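Long-range contact in probable translation initiation factor eIF-2B subunit epsilon (Schizosaccharomyces pombe, PDB 5B04), which forms part of the eIF2B complex, which catalyses the exchange of GDP for GTP on the gamma subunit of initiation factor eIF2: residues I[109-114]-I[232-237]. Numbering follows the deposited sequence.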
loop_
_atom_site.group_PDB
_atom_site.type_symbol
_atom_site.label_atom_id
_atom_site.label_comp_id
_atom_site.label_asym_id
_atom_site.label_seq_id
_atom_site.Cartn_x
_atom_site.Cartn_y
_atom_site.Cartn_z
ATOM N N ALA I 109 40.074 59.942 -7.293
ATOM C CA ALA I 109 40.262 58.856 -8.241
ATOM C C ALA I 109 39.365 59.059 -9.456
ATOM O O ALA I 109 39.769 58.790 -10.585
ATOM C CB ALA I 109 39.977 57.517 -7.582
ATOM N N LEU I 110 38.148 59.540 -9.216
ATOM C CA LEU I 110 37.197 59.796 -10.293
ATOM C C LEU I 110 37.675 60.931 -11.194
ATOM O O LEU I 110 37.483 60.888 -12.410
ATOM C CB LEU I 110 35.813 60.120 -9.726
ATOM C CG LEU I 110 35.077 58.969 -9.036
ATOM C CD1 LEU I 110 33.807 59.466 -8.366
ATOM C CD2 LEU I 110 34.759 57.865 -10.032
ATOM N N ARG I 111 38.295 61.944 -10.596
ATOM C CA ARG I 111 38.884 63.034 -11.366
ATOM C C ARG I 111 40.077 62.521 -12.160
ATOM O O ARG I 111 40.308 62.938 -13.295
ATOM C CB ARG I 111 39.308 64.187 -10.454
ATOM C CG ARG I 111 38.147 64.949 -9.838
ATOM C CD ARG I 111 38.626 65.958 -8.809
ATOM N NE ARG I 111 37.534 66.410 -7.952
ATOM C CZ ARG I 111 37.295 65.932 -6.735
ATOM N NH1 ARG I 111 38.075 64.989 -6.226
ATOM N NH2 ARG I 111 36.279 66.400 -6.024
ATOM N N GLU I 112 40.830 61.611 -11.550
ATOM C CA GLU I 112 41.960 60.980 -12.217
ATOM C C GLU I 112 41.466 60.099 -13.360
ATOM O O GLU I 112 42.152 59.930 -14.367
ATOM C CB GLU I 112 42.784 60.159 -11.223
ATOM C CG GLU I 112 44.277 60.449 -11.266
ATOM C CD GLU I 112 45.023 59.841 -10.095
ATOM O OE1 GLU I 112 44.387 59.590 -9.049
ATOM O OE2 GLU I 112 46.245 59.613 -10.217
ATOM N N LEU I 113 40.269 59.543 -13.196
ATOM C CA LEU I 113 39.640 58.753 -14.247
ATOM C C LEU I 113 39.189 59.642 -15.397
ATOM O O LEU I 113 39.156 59.212 -16.551
ATOM C CB LEU I 113 38.448 57.970 -13.696
ATOM C CG LEU I 113 38.756 56.762 -12.814
ATOM C CD1 LEU I 113 37.466 56.084 -12.393
ATOM C CD2 LEU I 113 39.672 55.787 -13.539
ATOM N N ASP I 114 38.838 60.884 -15.078
ATOM C CA ASP I 114 38.404 61.836 -16.091
ATOM C C ASP I 114 39.604 62.413 -16.831
ATOM O O ASP I 114 39.576 62.569 -18.052
ATOM C CB ASP I 114 37.579 62.959 -15.461
ATOM C CG ASP I 114 36.887 63.824 -16.498
ATOM O OD1 ASP I 114 36.713 63.356 -17.643
ATOM O OD2 ASP I 114 36.515 64.970 -16.170
ATOM N N ALA I 232 33.301 63.235 -14.940
ATOM C CA ALA I 232 33.248 64.609 -15.419
ATOM C C ALA I 232 32.572 65.503 -14.386
ATOM O O ALA I 232 32.959 66.655 -14.196
ATOM C CB ALA I 232 32.515 64.681 -16.749
ATOM N N LEU I 233 31.561 64.957 -13.717
ATOM C CA LEU I 233 30.819 65.692 -12.700
ATOM C C LEU I 233 31.667 65.947 -11.458
ATOM O O LEU I 233 31.424 66.898 -10.716
ATOM C CB LEU I 233 29.544 64.935 -12.317
ATOM C CG LEU I 233 28.232 65.385 -12.964
ATOM C CD1 LEU I 233 28.414 65.680 -14.444
ATOM C CD2 LEU I 233 27.158 64.328 -12.763
ATOM N N PHE I 234 32.664 65.097 -11.237
ATOM C CA PHE I 234 33.533 65.236 -10.074
ATOM C C PHE I 234 34.697 66.184 -10.345
ATOM O O PHE I 234 35.329 66.681 -9.413
ATOM C CB PHE I 234 34.052 63.870 -9.625
ATOM C CG PHE I 234 33.228 63.242 -8.538
ATOM C CD1 PHE I 234 32.069 62.547 -8.841
ATOM C CD2 PHE I 234 33.607 63.357 -7.212
ATOM C CE1 PHE I 234 31.308 61.972 -7.840
ATOM C CE2 PHE I 234 32.852 62.784 -6.207
ATOM C CZ PHE I 234 31.700 62.092 -6.521
ATOM N N THR I 235 34.981 66.431 -11.619
ATOM C CA THR I 235 35.948 67.459 -11.984
ATOM C C THR I 235 35.257 68.815 -11.970
ATOM O O THR I 235 35.864 69.831 -11.634
ATOM C CB THR I 235 36.574 67.207 -13.368
ATOM O OG1 THR I 235 35.540 66.961 -14.328
ATOM C CG2 THR I 235 37.510 66.010 -13.316
ATOM N N GLU I 236 33.977 68.818 -12.332
ATOM C CA GLU I 236 33.164 70.024 -12.274
ATOM C C GLU I 236 32.945 70.430 -10.821
ATOM O O GLU I 236 33.043 71.606 -10.471
ATOM C CB GLU I 236 31.826 69.809 -12.983
ATOM C CG GLU I 236 30.928 71.038 -13.015
ATOM C CD GLU I 236 29.718 70.853 -13.910
ATOM O OE1 GLU I 236 28.625 71.330 -13.542
ATOM O OE2 GLU I 236 29.861 70.231 -14.984
ATOM N N ASN I 237 32.651 69.445 -9.979
ATOM C CA ASN I 237 32.527 69.672 -8.545
ATOM C C ASN I 237 33.748 69.129 -7.814
ATOM O O ASN I 237 33.761 67.988 -7.355
ATOM C CB ASN I 237 31.251 69.032 -8.004
ATOM C CG ASN I 237 30.007 69.546 -8.697
ATOM O OD1 ASN I 237 29.716 69.169 -9.830
ATOM N ND2 ASN I 237 29.268 70.416 -8.018
#
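Arg111 reaches from helix 108-115 to the C-terminal end of helix 229-236, where backbone carbonyls receive its guanidinium. Arg111 NE makes a weak, bent hydrogen bond to Phe234 O at 2.7 Å, while Arg111 NH2 donates to Asn237 O at 3.3 Å, in the carbonyl plane and on a lone pair. Arg111 NH2 is also hydrogen-bonded to Tyr240 O, and NH1 forms a salt bridge with Asp108. An extended run from CG to NE carries the charge this far, and Arg111 CG passes Thr235 CG2 at 3.7 Å. On the buried side, Leu110 sets CD1 over the centre of the Phe234 ring in a CH-pi contact, 3.6 Å from the centroid. One turn on from Leu110, Asp114 swings its carboxylate away from the backbone N (chi1 -169°), which leaves OD2 2.9 Å from Thr235 OG1; the same hydroxyl also lies near Ala232 O, and its single proton may serve either acceptor. Further out, Phe247 packs against the Phe234 ring, and Leu110 continues onto Phe123 and Leu125. The steep helix-helix packing, segment axes 8.0 Å apart and crossing at -112°, joins helix 229-236 to a helix flanking the central beta-sheet of the nucleotidyltransferase-like domain, an alpha/beta fold of the GT-A type.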